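Local coordinates for protein heavy metal cation tricomponent efflux pump ZneA(CzcA-like) (Cupriavidus metallidurans, PDB 4K0J) that exports zinc ions as a Zn(II)/proton antiporter, forming the inner-membrane part of a three-component heavy-metal efflux system of the RND superfamily, at residues C[400-405]-C[962-967]; C[430-435]-C[928-933]; C[440-445]-C[872-877]; C[505-510]-C[956-961]. All blocks are in the same frame, centred on the assembly; numbering follows the deposited sequence.

Interaction 1 of 4, residues C[400-405]-C[962-967]; sequences GAIVVM and LMTATV
Met963 reaches straight at Ile402, the two side chains meeting tip to tip between transmembrane helices 958-970 and 399-411. A bend at its last torsion (chi3 58°) turns the methyl CE onto helix 399-411, where it lies 3.7 Å from CB of Ile402 and also beside that residue's carbonyl oxygen. Met963 also packs on Phe352 of helix 323-353.

Thr964 comes next, and its two branches do different work. The methyl CG2 faces the neighbouring helix, 3.7 Å from CD1 of Ile402 and 3.9 Å from CG1 of Val403, while OG1 turns to polar partners elsewhere: the side-chain OD1 of Asn927 and the backbone oxygens of Pro960 and Val961.

One turn on, Val967 closes the patch with CG2, which stands 3.7 Å from CD1 of Ile402. CD1 of Ile402 therefore touches both Thr964 and Val967, and it gets there because CG1 of Ile402 sits between the backbone N and the carbonyl carbon (chi1 71°) and the chain then runs on extended.

The axes come within 9.8 Å and run nearly antiparallel, at 150°. Thr964 and Val967 also touch Asp399, one residue before 400-405. This is antiparallel helix packing in the core of an RND transmembrane domain, and Asp399 lies in the region where RND antiporters typically carry the acidic residues of their proton pathway.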
loop_
_atom_site.group_PDB
_atom_site.type_symbol
_atom_site.label_atom_id
_atom_site.label_comp_id
_atom_site.label_asym_id
_atom_site.label_seq_id
_atom_site.Cartn_x
_atom_site.Cartn_y
_atom_site.Cartn_z
ATOM N N GLY C 400 35.945 -26.918 -4.783
ATOM C CA GLY C 400 35.954 -26.532 -6.175
ATOM C C GLY C 400 37.348 -26.118 -6.590
ATOM O O GLY C 400 37.698 -26.171 -7.767
ATOM N N ALA C 401 38.155 -25.720 -5.612
ATOM C CA ALA C 401 39.485 -25.189 -5.892
ATOM C C ALA C 401 40.615 -26.171 -5.602
ATOM O O ALA C 401 41.589 -26.228 -6.346
ATOM C CB ALA C 401 39.707 -23.889 -5.125
ATOM N N ILE C 402 40.492 -26.937 -4.524
ATOM C CA ILE C 402 41.596 -27.793 -4.091
ATOM C C ILE C 402 41.836 -28.987 -5.012
ATOM O O ILE C 402 42.931 -29.547 -5.032
ATOM C CB ILE C 402 41.424 -28.281 -2.635
ATOM C CG1 ILE C 402 40.300 -29.312 -2.535
ATOM C CG2 ILE C 402 41.176 -27.108 -1.699
ATOM C CD1 ILE C 402 40.073 -29.813 -1.127
ATOM N N VAL C 403 40.819 -29.375 -5.774
ATOM C CA VAL C 403 40.968 -30.470 -6.726
ATOM C C VAL C 403 41.874 -30.056 -7.878
ATOM O O VAL C 403 42.654 -30.860 -8.391
ATOM C CB VAL C 403 39.612 -30.923 -7.287
ATOM C CG1 VAL C 403 38.843 -31.711 -6.240
ATOM C CG2 VAL C 403 38.811 -29.723 -7.756
ATOM N N VAL C 404 41.762 -28.791 -8.272
ATOM C CA VAL C 404 42.592 -28.220 -9.319
ATOM C C VAL C 404 44.044 -28.191 -8.863
ATOM O O VAL C 404 44.939 -28.688 -9.550
ATOM C CB VAL C 404 42.145 -26.787 -9.645
ATOM C CG1 VAL C 404 42.940 -26.239 -10.814
ATOM C CG2 VAL C 404 40.650 -26.754 -9.937
ATOM N N MET C 405 44.259 -27.611 -7.686
ATOM C CA MET C 405 45.579 -27.534 -7.073
ATOM C C MET C 405 46.207 -28.914 -6.906
ATOM O O MET C 405 47.411 -29.084 -7.106
ATOM C CB MET C 405 45.486 -26.835 -5.716
ATOM C CG MET C 405 46.785 -26.813 -4.942
ATOM S SD MET C 405 48.104 -25.985 -5.844
ATOM C CE MET C 405 47.451 -24.319 -5.942
ATOM N N LEU C 962 40.239 -37.667 -0.557
ATOM C CA LEU C 962 40.531 -37.591 0.873
ATOM C C LEU C 962 40.641 -36.146 1.348
ATOM O O LEU C 962 40.170 -35.800 2.434
ATOM C CB LEU C 962 41.820 -38.343 1.212
ATOM C CG LEU C 962 41.761 -39.870 1.158
ATOM C CD1 LEU C 962 42.986 -40.472 1.820
ATOM C CD2 LEU C 962 40.487 -40.380 1.805
ATOM N N MET C 963 41.259 -35.305 0.524
ATOM C CA MET C 963 41.478 -33.906 0.869
ATOM C C MET C 963 40.150 -33.171 1.001
ATOM O O MET C 963 39.884 -32.522 2.019
ATOM C CB MET C 963 42.361 -33.237 -0.186
ATOM C CG MET C 963 43.211 -32.094 0.336
ATOM S SD MET C 963 44.539 -31.641 -0.799
ATOM C CE MET C 963 43.599 -31.227 -2.265
ATOM N N THR C 964 39.319 -33.294 -0.030
ATOM C CA THR C 964 37.986 -32.702 -0.024
ATOM C C THR C 964 37.173 -33.207 1.162
ATOM O O THR C 964 36.577 -32.422 1.907
ATOM C CB THR C 964 37.216 -33.038 -1.312
ATOM O OG1 THR C 964 37.163 -34.459 -1.483
ATOM C CG2 THR C 964 37.893 -32.412 -2.524
ATOM N N ALA C 965 37.163 -34.526 1.332
ATOM C CA ALA C 965 36.402 -35.177 2.391
ATOM C C ALA C 965 36.926 -34.834 3.779
ATOM O O ALA C 965 36.266 -35.108 4.782
ATOM C CB ALA C 965 36.400 -36.676 2.192
ATOM N N THR C 966 38.118 -34.251 3.837
ATOM C CA THR C 966 38.671 -33.818 5.112
ATOM C C THR C 966 38.317 -32.369 5.418
ATOM O O THR C 966 37.782 -32.070 6.486
ATOM C CB THR C 966 40.190 -33.993 5.168
ATOM O OG1 THR C 966 40.515 -35.379 4.997
ATOM C CG2 THR C 966 40.721 -33.519 6.508
ATOM N N VAL C 967 38.617 -31.469 4.485
ATOM C CA VAL C 967 38.298 -30.058 4.698
ATOM C C VAL C 967 36.800 -29.853 4.899
ATOM O O VAL C 967 36.380 -29.058 5.743
ATOM C CB VAL C 967 38.802 -29.157 3.555
ATOM C CG1 VAL C 967 40.303 -28.978 3.644
ATOM C CG2 VAL C 967 38.404 -29.727 2.207
#

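Interaction 2 of 4, residues C[430-435]-C[928-933]; sequences LQVARP and AIIMIA
Pro435 brings the one ring into this contact, packing against Ile930 and Ala933; no aromatic, amide or guanidinium group takes part. The ring is puckered, and it meets the other helix through two of its carbons: CG lies 3.6 Å from the methyl of Ala933, and CB lies 3.7 Å from CD1 of Ile930.

The setting is helix-to-helix packing inside the RND transmembrane domain. Segment 430-435 is the entry into helix 433-447, and 928-933 belongs to the long helix 911-939. A proline is easily housed at this point, since in the first turn of a helix the backbone N has no preceding turn to bond to. The ring faces helix 911-939 as an apolar wedge, and the CA of Pro435 comes within 5.9 Å of that of Ile930.

Ile929, one residue earlier than Ile930, reaches the same proline with CG2, 4.0 Å from its CB and close to its carbonyl oxygen as well. Ile929 also packs on Leu874 and on Ile887 of helix 884-888. No hydrogen bond joins the two segments, and four of the five residues that touch are buried.

Val432, in the turn just before the helix, adds the last piece, its side chain crossing that of Ile930 at a slant. Ile930 bends at its second torsion (chi2 -62°), which brings its end nearer than its CB direction would suggest. Its CD1 thus touches both Pro435 CB and, at 3.8 Å, CG2 of Val432.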
loop_
_atom_site.group_PDB
_atom_site.type_symbol
_atom_site.label_atom_id
_atom_site.label_comp_id
_atom_site.label_asym_id
_atom_site.label_seq_id
_atom_site.Cartn_x
_atom_site.Cartn_y
_atom_site.Cartn_z
ATOM N N LEU C 430 41.825 -28.280 -17.266
ATOM C CA LEU C 430 40.792 -28.725 -18.193
ATOM C C LEU C 430 40.413 -30.182 -17.949
ATOM O O LEU C 430 39.309 -30.612 -18.290
ATOM C CB LEU C 430 41.258 -28.534 -19.639
ATOM C CG LEU C 430 40.743 -27.299 -20.385
ATOM C CD1 LEU C 430 40.974 -26.030 -19.587
ATOM C CD2 LEU C 430 41.404 -27.198 -21.752
ATOM N N GLN C 431 41.333 -30.938 -17.356
ATOM C CA GLN C 431 41.108 -32.353 -17.078
ATOM C C GLN C 431 39.980 -32.546 -16.071
ATOM O O GLN C 431 39.092 -33.375 -16.264
ATOM C CB GLN C 431 42.384 -33.004 -16.538
ATOM C CG GLN C 431 43.585 -32.917 -17.467
ATOM C CD GLN C 431 44.815 -33.596 -16.889
ATOM O OE1 GLN C 431 44.734 -34.303 -15.884
ATOM N NE2 GLN C 431 45.963 -33.383 -17.524
ATOM N N VAL C 432 40.024 -31.771 -14.995
ATOM C CA VAL C 432 39.059 -31.907 -13.914
ATOM C C VAL C 432 38.038 -30.762 -13.965
ATOM O O VAL C 432 37.296 -30.522 -13.012
ATOM C CB VAL C 432 39.787 -31.976 -12.548
ATOM C CG1 VAL C 432 40.276 -30.595 -12.119
ATOM C CG2 VAL C 432 38.902 -32.620 -11.485
ATOM N N ALA C 433 37.992 -30.073 -15.101
ATOM C CA ALA C 433 37.072 -28.954 -15.290
ATOM C C ALA C 433 35.603 -29.379 -15.295
ATOM O O ALA C 433 34.841 -28.956 -14.436
ATOM C CB ALA C 433 37.406 -28.197 -16.564
ATOM N N ARG C 434 35.212 -30.202 -16.269
ATOM C CA ARG C 434 33.823 -30.673 -16.392
ATOM C C ARG C 434 33.214 -31.278 -15.109
ATOM O O ARG C 434 32.091 -30.915 -14.727
ATOM C CB ARG C 434 33.665 -31.643 -17.575
ATOM C CG ARG C 434 33.866 -31.015 -18.946
ATOM C CD ARG C 434 32.654 -30.211 -19.392
ATOM N NE ARG C 434 31.472 -31.048 -19.588
ATOM C CZ ARG C 434 31.193 -31.702 -20.712
ATOM N NH1 ARG C 434 32.014 -31.629 -21.748
ATOM N NH2 ARG C 434 30.093 -32.435 -20.798
ATOM N N PRO C 435 33.943 -32.197 -14.437
ATOM C CA PRO C 435 33.384 -32.731 -13.189
ATOM C C PRO C 435 33.261 -31.663 -12.105
ATOM O O PRO C 435 32.507 -31.854 -11.151
ATOM C CB PRO C 435 34.416 -33.783 -12.764
ATOM C CG PRO C 435 35.153 -34.126 -14.005
ATOM C CD PRO C 435 35.214 -32.858 -14.783
ATOM N N ALA C 928 31.973 -38.608 -5.252
ATOM C CA ALA C 928 31.572 -39.682 -6.159
ATOM C C ALA C 928 31.758 -39.282 -7.626
ATOM O O ALA C 928 32.282 -40.056 -8.432
ATOM C CB ALA C 928 30.130 -40.087 -5.899
ATOM N N ILE C 929 31.331 -38.066 -7.961
ATOM C CA ILE C 929 31.457 -37.546 -9.318
ATOM C C ILE C 929 32.909 -37.492 -9.755
ATOM O O ILE C 929 33.246 -37.987 -10.821
ATOM C CB ILE C 929 30.833 -36.144 -9.462
ATOM C CG1 ILE C 929 29.312 -36.245 -9.565
ATOM C CG2 ILE C 929 31.370 -35.438 -10.700
ATOM C CD1 ILE C 929 28.612 -34.908 -9.477
ATOM N N ILE C 930 33.766 -36.897 -8.930
ATOM C CA ILE C 930 35.188 -36.810 -9.253
ATOM C C ILE C 930 35.794 -38.193 -9.485
ATOM O O ILE C 930 36.465 -38.431 -10.499
ATOM C CB ILE C 930 35.976 -36.082 -8.152
ATOM C CG1 ILE C 930 35.611 -34.597 -8.139
ATOM C CG2 ILE C 930 37.474 -36.241 -8.370
ATOM C CD1 ILE C 930 35.949 -33.883 -9.430
ATOM N N MET C 931 35.541 -39.101 -8.544
ATOM C CA MET C 931 36.013 -40.476 -8.661
ATOM C C MET C 931 35.606 -41.106 -9.993
ATOM O O MET C 931 36.461 -41.481 -10.804
ATOM C CB MET C 931 35.484 -41.317 -7.497
ATOM C CG MET C 931 35.571 -42.818 -7.720
ATOM S SD MET C 931 37.245 -43.374 -8.074
ATOM C CE MET C 931 38.023 -43.143 -6.480
ATOM N N ILE C 932 34.297 -41.198 -10.215
ATOM C CA ILE C 932 33.754 -41.867 -11.394
ATOM C C ILE C 932 34.175 -41.203 -12.705
ATOM O O ILE C 932 34.375 -41.877 -13.712
ATOM C CB ILE C 932 32.211 -41.995 -11.304
ATOM C CG1 ILE C 932 31.821 -43.444 -11.010
ATOM C CG2 ILE C 932 31.532 -41.518 -12.579
ATOM C CD1 ILE C 932 32.477 -44.010 -9.774
ATOM N N ALA C 933 34.332 -39.883 -12.680
ATOM C CA ALA C 933 34.717 -39.135 -13.872
ATOM C C ALA C 933 36.175 -39.379 -14.241
ATOM O O ALA C 933 36.475 -39.751 -15.376
ATOM C CB ALA C 933 34.460 -37.651 -13.684
#

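Interaction 3 of 4, residues C[440-445]-C[872-877]; sequences MIVIIT and VLLFGE
The last turn of helix 848-873 packs on the middle of helix 433-447 through Leu873, whose CD1 methyl settles among Ile441, Val442 and Thr445. Thr445 meets it tip to tip, with its methyl CG2 3.7 Å from CD1. Ile441 crosses Leu873 at about a right angle, CG2 lying 3.8 Å from the same CD1, and the carbonyl oxygen of Ile441 is close by. Val442 runs past Leu873 in the opposite direction, so that its CG2 touches both ends of the leucine, CB and CD1.

Both helices belong to the transmembrane bundle of this RND pump, and the contact is made by apolar carbons without a hydrogen bond between the segments. Immediately after Leu873 the helix gives way to a turn, and Leu874 is brought round to the same valine: its CD1 approaches Val442 CG2 to 3.6 Å, the side chains crossing nearly at right angles. Leu874 also packs on Pro884, Ile887 and Leu888 of helix 884-888, while Val442 leans on Val925 of helix 911-939. Farther along the turn, Phe875 packs against Leu18 of the second subunit, and Glu877 folds back onto Arg434 and Phe438 of helix 433-447.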
loop_
_atom_site.group_PDB
_atom_site.type_symbol
_atom_site.label_atom_id
_atom_site.label_comp_id
_atom_site.label_asym_id
_atom_site.label_seq_id
_atom_site.Cartn_x
_atom_site.Cartn_y
_atom_site.Cartn_z
ATOM N N MET C 440 29.771 -28.836 -9.050
ATOM C CA MET C 440 29.403 -27.680 -8.240
ATOM C C MET C 440 28.014 -27.141 -8.594
ATOM O O MET C 440 27.300 -26.637 -7.726
ATOM C CB MET C 440 30.465 -26.579 -8.336
ATOM C CG MET C 440 31.844 -27.000 -7.824
ATOM S SD MET C 440 32.041 -26.970 -6.034
ATOM C CE MET C 440 32.626 -25.294 -5.784
ATOM N N ILE C 441 27.616 -27.248 -9.858
ATOM C CA ILE C 441 26.244 -26.884 -10.198
ATOM C C ILE C 441 25.294 -27.929 -9.617
ATOM O O ILE C 441 24.116 -27.657 -9.396
ATOM C CB ILE C 441 26.015 -26.716 -11.720
ATOM C CG1 ILE C 441 24.756 -25.880 -11.977
ATOM C CG2 ILE C 441 25.911 -28.063 -12.416
ATOM C CD1 ILE C 441 24.358 -25.802 -13.436
ATOM N N VAL C 442 25.820 -29.124 -9.362
ATOM C CA VAL C 442 25.048 -30.166 -8.700
ATOM C C VAL C 442 24.920 -29.875 -7.210
ATOM O O VAL C 442 23.849 -30.043 -6.637
ATOM C CB VAL C 442 25.645 -31.575 -8.938
ATOM C CG1 VAL C 442 25.220 -32.537 -7.843
ATOM C CG2 VAL C 442 25.205 -32.106 -10.291
ATOM N N ILE C 443 25.997 -29.420 -6.578
ATOM C CA ILE C 443 25.902 -29.078 -5.161
ATOM C C ILE C 443 25.042 -27.824 -4.970
ATOM O O ILE C 443 24.427 -27.630 -3.918
ATOM C CB ILE C 443 27.287 -28.926 -4.486
ATOM C CG1 ILE C 443 27.144 -28.896 -2.965
ATOM C CG2 ILE C 443 27.989 -27.678 -4.950
ATOM C CD1 ILE C 443 28.455 -28.712 -2.237
ATOM N N ILE C 444 24.980 -26.989 -6.006
ATOM C CA ILE C 444 24.112 -25.814 -5.987
ATOM C C ILE C 444 22.645 -26.189 -6.205
ATOM O O ILE C 444 21.762 -25.691 -5.509
ATOM C CB ILE C 444 24.560 -24.757 -7.016
ATOM C CG1 ILE C 444 25.562 -23.798 -6.375
ATOM C CG2 ILE C 444 23.374 -23.968 -7.541
ATOM C CD1 ILE C 444 26.025 -22.685 -7.295
ATOM N N THR C 445 22.388 -27.077 -7.161
ATOM C CA THR C 445 21.027 -27.534 -7.414
ATOM C C THR C 445 20.529 -28.384 -6.249
ATOM O O THR C 445 19.325 -28.542 -6.059
ATOM C CB THR C 445 20.911 -28.340 -8.727
ATOM O OG1 THR C 445 19.552 -28.329 -9.176
ATOM C CG2 THR C 445 21.343 -29.779 -8.524
ATOM N N VAL C 872 19.274 -35.396 -13.795
ATOM C CA VAL C 872 19.249 -34.687 -15.070
ATOM C C VAL C 872 20.596 -34.044 -15.388
ATOM O O VAL C 872 21.102 -34.168 -16.504
ATOM C CB VAL C 872 18.127 -33.635 -15.111
ATOM C CG1 VAL C 872 18.399 -32.599 -16.191
ATOM C CG2 VAL C 872 16.793 -34.314 -15.363
ATOM N N LEU C 873 21.176 -33.360 -14.407
ATOM C CA LEU C 873 22.519 -32.811 -14.566
ATOM C C LEU C 873 23.520 -33.943 -14.763
ATOM O O LEU C 873 24.415 -33.861 -15.604
ATOM C CB LEU C 873 22.907 -31.966 -13.351
ATOM C CG LEU C 873 22.171 -30.634 -13.213
ATOM C CD1 LEU C 873 22.615 -29.904 -11.959
ATOM C CD2 LEU C 873 22.403 -29.777 -14.444
ATOM N N LEU C 874 23.343 -35.011 -13.992
ATOM C CA LEU C 874 24.217 -36.172 -14.077
ATOM C C LEU C 874 23.926 -37.033 -15.297
ATOM O O LEU C 874 24.507 -38.104 -15.454
ATOM C CB LEU C 874 24.121 -37.015 -12.806
ATOM C CG LEU C 874 25.316 -36.872 -11.863
ATOM C CD1 LEU C 874 25.679 -35.408 -11.683
ATOM C CD2 LEU C 874 25.033 -37.525 -10.518
ATOM N N PHE C 875 23.027 -36.578 -16.161
ATOM C CA PHE C 875 22.784 -37.292 -17.404
ATOM C C PHE C 875 23.869 -36.942 -18.407
ATOM O O PHE C 875 24.411 -35.837 -18.380
ATOM C CB PHE C 875 21.407 -36.968 -17.979
ATOM C CG PHE C 875 21.105 -37.693 -19.257
ATOM C CD1 PHE C 875 20.657 -39.002 -19.234
ATOM C CD2 PHE C 875 21.278 -37.070 -20.482
ATOM C CE1 PHE C 875 20.382 -39.675 -20.407
ATOM C CE2 PHE C 875 21.008 -37.737 -21.659
ATOM C CZ PHE C 875 20.561 -39.043 -21.622
ATOM N N GLY C 876 24.177 -37.891 -19.287
ATOM C CA GLY C 876 25.230 -37.723 -20.272
ATOM C C GLY C 876 26.595 -37.742 -19.617
ATOM O O GLY C 876 27.287 -38.760 -19.627
ATOM N N GLU C 877 26.971 -36.607 -19.037
ATOM C CA GLU C 877 28.236 -36.476 -18.324
ATOM C C GLU C 877 28.249 -37.313 -17.046
ATOM O O GLU C 877 28.657 -38.478 -17.056
ATOM C CB GLU C 877 28.513 -35.004 -18.006
ATOM C CG GLU C 877 29.560 -34.774 -16.928
ATOM C CD GLU C 877 28.943 -34.542 -15.562
ATOM O OE1 GLU C 877 27.701 -34.622 -15.452
ATOM O OE2 GLU C 877 29.699 -34.271 -14.603
#

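Interaction 4 of 4, residues C[505-510]-C[956-961]; sequences WLAPRY and ERMRPV
Met958 runs out from its helix along the ring of Tyr510, the two side chains sliding past each other in opposite directions. Its CB lies 3.6 Å from CE2 of the tyrosine, and CG stays beside the ring at CD2. With CG anti to the backbone N (chi1 171°) and chi2 also extended, the chain carries SD up to the root of the ring, 3.6 Å from CD2. The sulfur is 4.5 Å from the ring centroid and 51° off the ring normal, an oblique Met-aromatic contact. SD also stands 3.6 Å from the carbonyl oxygen of Leu506. A final bend at chi3 then lays the methyl CE against Ala507, 3.8 Å from its CA.

Arg959 makes the second, smaller contact. Its chain is bent at chi2 and its NH1 comes 3.4 Å from CB of Leu506, the two side chains crossing at about a right angle. CD1 of that leucine lies at the edge of the guanidinium group, in its plane. Arg959 also touches Glu406 of helix 399-411.

At the far end of the tyrosine ring, Tyr510 OH is hydrogen-bonded to the backbone oxygen of Ala954, tying the ring to the chain just ahead of 956-961. Helix 503-516, kinked at Pro508, probably corresponds to the surface helix that lies along the cytoplasmic side in other RND pumps. Here it rests against the start of helix 958-970, with Arg957 in the N-cap position and packed on Asn934 and Trp938 of helix 911-939, while Val961 touches Asn927 of the same helix.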
loop_
_atom_site.group_PDB
_atom_site.type_symbol
_atom_site.label_atom_id
_atom_site.label_comp_id
_atom_site.label_asym_id
_atom_site.label_seq_id
_atom_site.Cartn_x
_atom_site.Cartn_y
_atom_site.Cartn_z
ATOM N N TRP C 505 52.492 -44.728 3.914
ATOM C CA TRP C 505 51.877 -46.011 4.235
ATOM C C TRP C 505 50.417 -46.051 3.796
ATOM O O TRP C 505 49.858 -47.123 3.559
ATOM C CB TRP C 505 52.001 -46.306 5.733
ATOM C CG TRP C 505 51.249 -47.526 6.169
ATOM C CD1 TRP C 505 50.166 -47.567 7.000
ATOM C CD2 TRP C 505 51.513 -48.882 5.786
ATOM N NE1 TRP C 505 49.745 -48.865 7.163
ATOM C CE2 TRP C 505 50.554 -49.692 6.428
ATOM C CE3 TRP C 505 52.467 -49.491 4.966
ATOM C CZ2 TRP C 505 50.523 -51.079 6.275
ATOM C CZ3 TRP C 505 52.434 -50.868 4.815
ATOM C CH2 TRP C 505 51.469 -51.645 5.467
ATOM N N LEU C 506 49.802 -44.878 3.684
ATOM C CA LEU C 506 48.420 -44.786 3.229
ATOM C C LEU C 506 48.319 -45.093 1.739
ATOM O O LEU C 506 47.267 -45.505 1.252
ATOM C CB LEU C 506 47.843 -43.399 3.524
ATOM C CG LEU C 506 47.694 -43.014 4.997
ATOM C CD1 LEU C 506 47.148 -41.602 5.131
ATOM C CD2 LEU C 506 46.800 -44.007 5.723
ATOM N N ALA C 507 49.418 -44.893 1.019
ATOM C CA ALA C 507 49.429 -45.124 -0.425
ATOM C C ALA C 507 49.204 -46.586 -0.865
ATOM O O ALA C 507 48.233 -46.864 -1.570
ATOM C CB ALA C 507 50.695 -44.535 -1.065
ATOM N N PRO C 508 50.081 -47.527 -0.448
ATOM C CA PRO C 508 49.931 -48.882 -0.989
ATOM C C PRO C 508 48.903 -49.724 -0.236
ATOM O O PRO C 508 48.494 -50.772 -0.739
ATOM C CB PRO C 508 51.331 -49.477 -0.825
ATOM C CG PRO C 508 51.978 -48.685 0.283
ATOM C CD PRO C 508 51.112 -47.492 0.604
ATOM N N ARG C 509 48.507 -49.279 0.954
ATOM C CA ARG C 509 47.422 -49.907 1.695
ATOM C C ARG C 509 46.163 -49.807 0.847
ATOM O O ARG C 509 45.347 -50.729 0.800
ATOM C CB ARG C 509 47.230 -49.205 3.042
ATOM C CG ARG C 509 45.919 -49.508 3.770
ATOM C CD ARG C 509 45.742 -50.995 4.053
ATOM N NE ARG C 509 44.779 -51.246 5.125
ATOM C CZ ARG C 509 43.458 -51.181 4.984
ATOM N NH1 ARG C 509 42.924 -50.860 3.814
ATOM N NH2 ARG C 509 42.667 -51.432 6.018
ATOM N N TYR C 510 46.032 -48.677 0.161
ATOM C CA TYR C 510 44.917 -48.433 -0.741
ATOM C C TYR C 510 44.998 -49.355 -1.954
ATOM O O TYR C 510 43.979 -49.836 -2.447
ATOM C CB TYR C 510 44.917 -46.963 -1.173
ATOM C CG TYR C 510 43.768 -46.558 -2.070
ATOM C CD1 TYR C 510 42.478 -47.014 -1.834
ATOM C CD2 TYR C 510 43.971 -45.696 -3.138
ATOM C CE1 TYR C 510 41.425 -46.635 -2.651
ATOM C CE2 TYR C 510 42.928 -45.311 -3.956
ATOM C CZ TYR C 510 41.658 -45.783 -3.711
ATOM O OH TYR C 510 40.618 -45.398 -4.530
ATOM N N GLU C 956 44.614 -43.082 -8.080
ATOM C CA GLU C 956 45.303 -41.799 -8.038
ATOM C C GLU C 956 44.358 -40.671 -7.642
ATOM O O GLU C 956 44.773 -39.519 -7.517
ATOM C CB GLU C 956 45.963 -41.495 -9.383
ATOM C CG GLU C 956 47.128 -42.411 -9.719
ATOM C CD GLU C 956 47.764 -42.075 -11.050
ATOM O OE1 GLU C 956 47.131 -41.345 -11.842
ATOM O OE2 GLU C 956 48.898 -42.537 -11.306
ATOM N N ARG C 957 43.085 -41.009 -7.451
ATOM C CA ARG C 957 42.106 -40.039 -6.980
ATOM C C ARG C 957 41.983 -40.130 -5.471
ATOM O O ARG C 957 41.112 -39.507 -4.872
ATOM C CB ARG C 957 40.746 -40.263 -7.640
ATOM C CG ARG C 957 40.793 -40.176 -9.149
ATOM C CD ARG C 957 41.622 -38.982 -9.590
ATOM N NE ARG C 957 42.344 -39.247 -10.831
ATOM C CZ ARG C 957 43.200 -38.399 -11.393
ATOM N NH1 ARG C 957 43.439 -37.223 -10.826
ATOM N NH2 ARG C 957 43.814 -38.724 -12.523
ATOM N N MET C 958 42.866 -40.918 -4.866
ATOM C CA MET C 958 42.914 -41.066 -3.417
ATOM C C MET C 958 43.069 -39.709 -2.732
ATOM O O MET C 958 42.238 -39.318 -1.909
ATOM C CB MET C 958 44.061 -42.002 -3.026
ATOM C CG MET C 958 44.347 -42.073 -1.531
ATOM S SD MET C 958 45.625 -43.283 -1.117
ATOM C CE MET C 958 46.989 -42.731 -2.142
ATOM N N ARG C 959 44.121 -38.984 -3.097
ATOM C CA ARG C 959 44.422 -37.694 -2.475
ATOM C C ARG C 959 43.380 -36.576 -2.652
ATOM O O ARG C 959 43.043 -35.911 -1.673
ATOM C CB ARG C 959 45.827 -37.212 -2.857
ATOM C CG ARG C 959 46.931 -37.993 -2.168
ATOM C CD ARG C 959 46.706 -38.034 -0.664
ATOM N NE ARG C 959 47.422 -39.136 -0.027
ATOM C CZ ARG C 959 47.261 -39.498 1.242
ATOM N NH1 ARG C 959 47.951 -40.516 1.739
ATOM N NH2 ARG C 959 46.405 -38.847 2.017
ATOM N N PRO C 960 42.874 -36.351 -3.886
ATOM C CA PRO C 960 41.852 -35.303 -4.020
ATOM C C PRO C 960 40.615 -35.599 -3.177
ATOM O O PRO C 960 40.139 -34.734 -2.436
ATOM C CB PRO C 960 41.485 -35.359 -5.507
ATOM C CG PRO C 960 42.655 -35.947 -6.169
ATOM C CD PRO C 960 43.232 -36.928 -5.196
ATOM N N VAL C 961 40.114 -36.825 -3.291
ATOM C CA VAL C 961 38.927 -37.241 -2.563
ATOM C C VAL C 961 39.127 -37.136 -1.056
ATOM O O VAL C 961 38.286 -36.573 -0.358
ATOM C CB VAL C 961 38.506 -38.674 -2.937
ATOM C CG1 VAL C 961 37.362 -39.138 -2.047
ATOM C CG2 VAL C 961 38.103 -38.738 -4.399
#

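In the fold
Interactions 1 to 3 lie among the predicted transmembrane helices, and interaction 4 joins one of them to a surface helix. The centres of interactions 1 and 2 are 12 Å apart, as are those of interactions 2 and 3; interactions 3 and 4 are the farthest pair, their centres 26 Å apart. Interactions 1 and 4 share helix 958-970, and 2 and 3 share helix 433-447. Interaction 1 encloses the others along the chain, 3 is nested in 2, and 4 crosses both. Ile929 meets Leu874, and Met931 meets Tyr510, so helix 911-939 links interaction 2 to 3 and 4; Gly400 packs on Met440, joining 1 and 3. Residues over 400 positions apart are thus drawn together, consistent with a membrane-embedded antiporter unit.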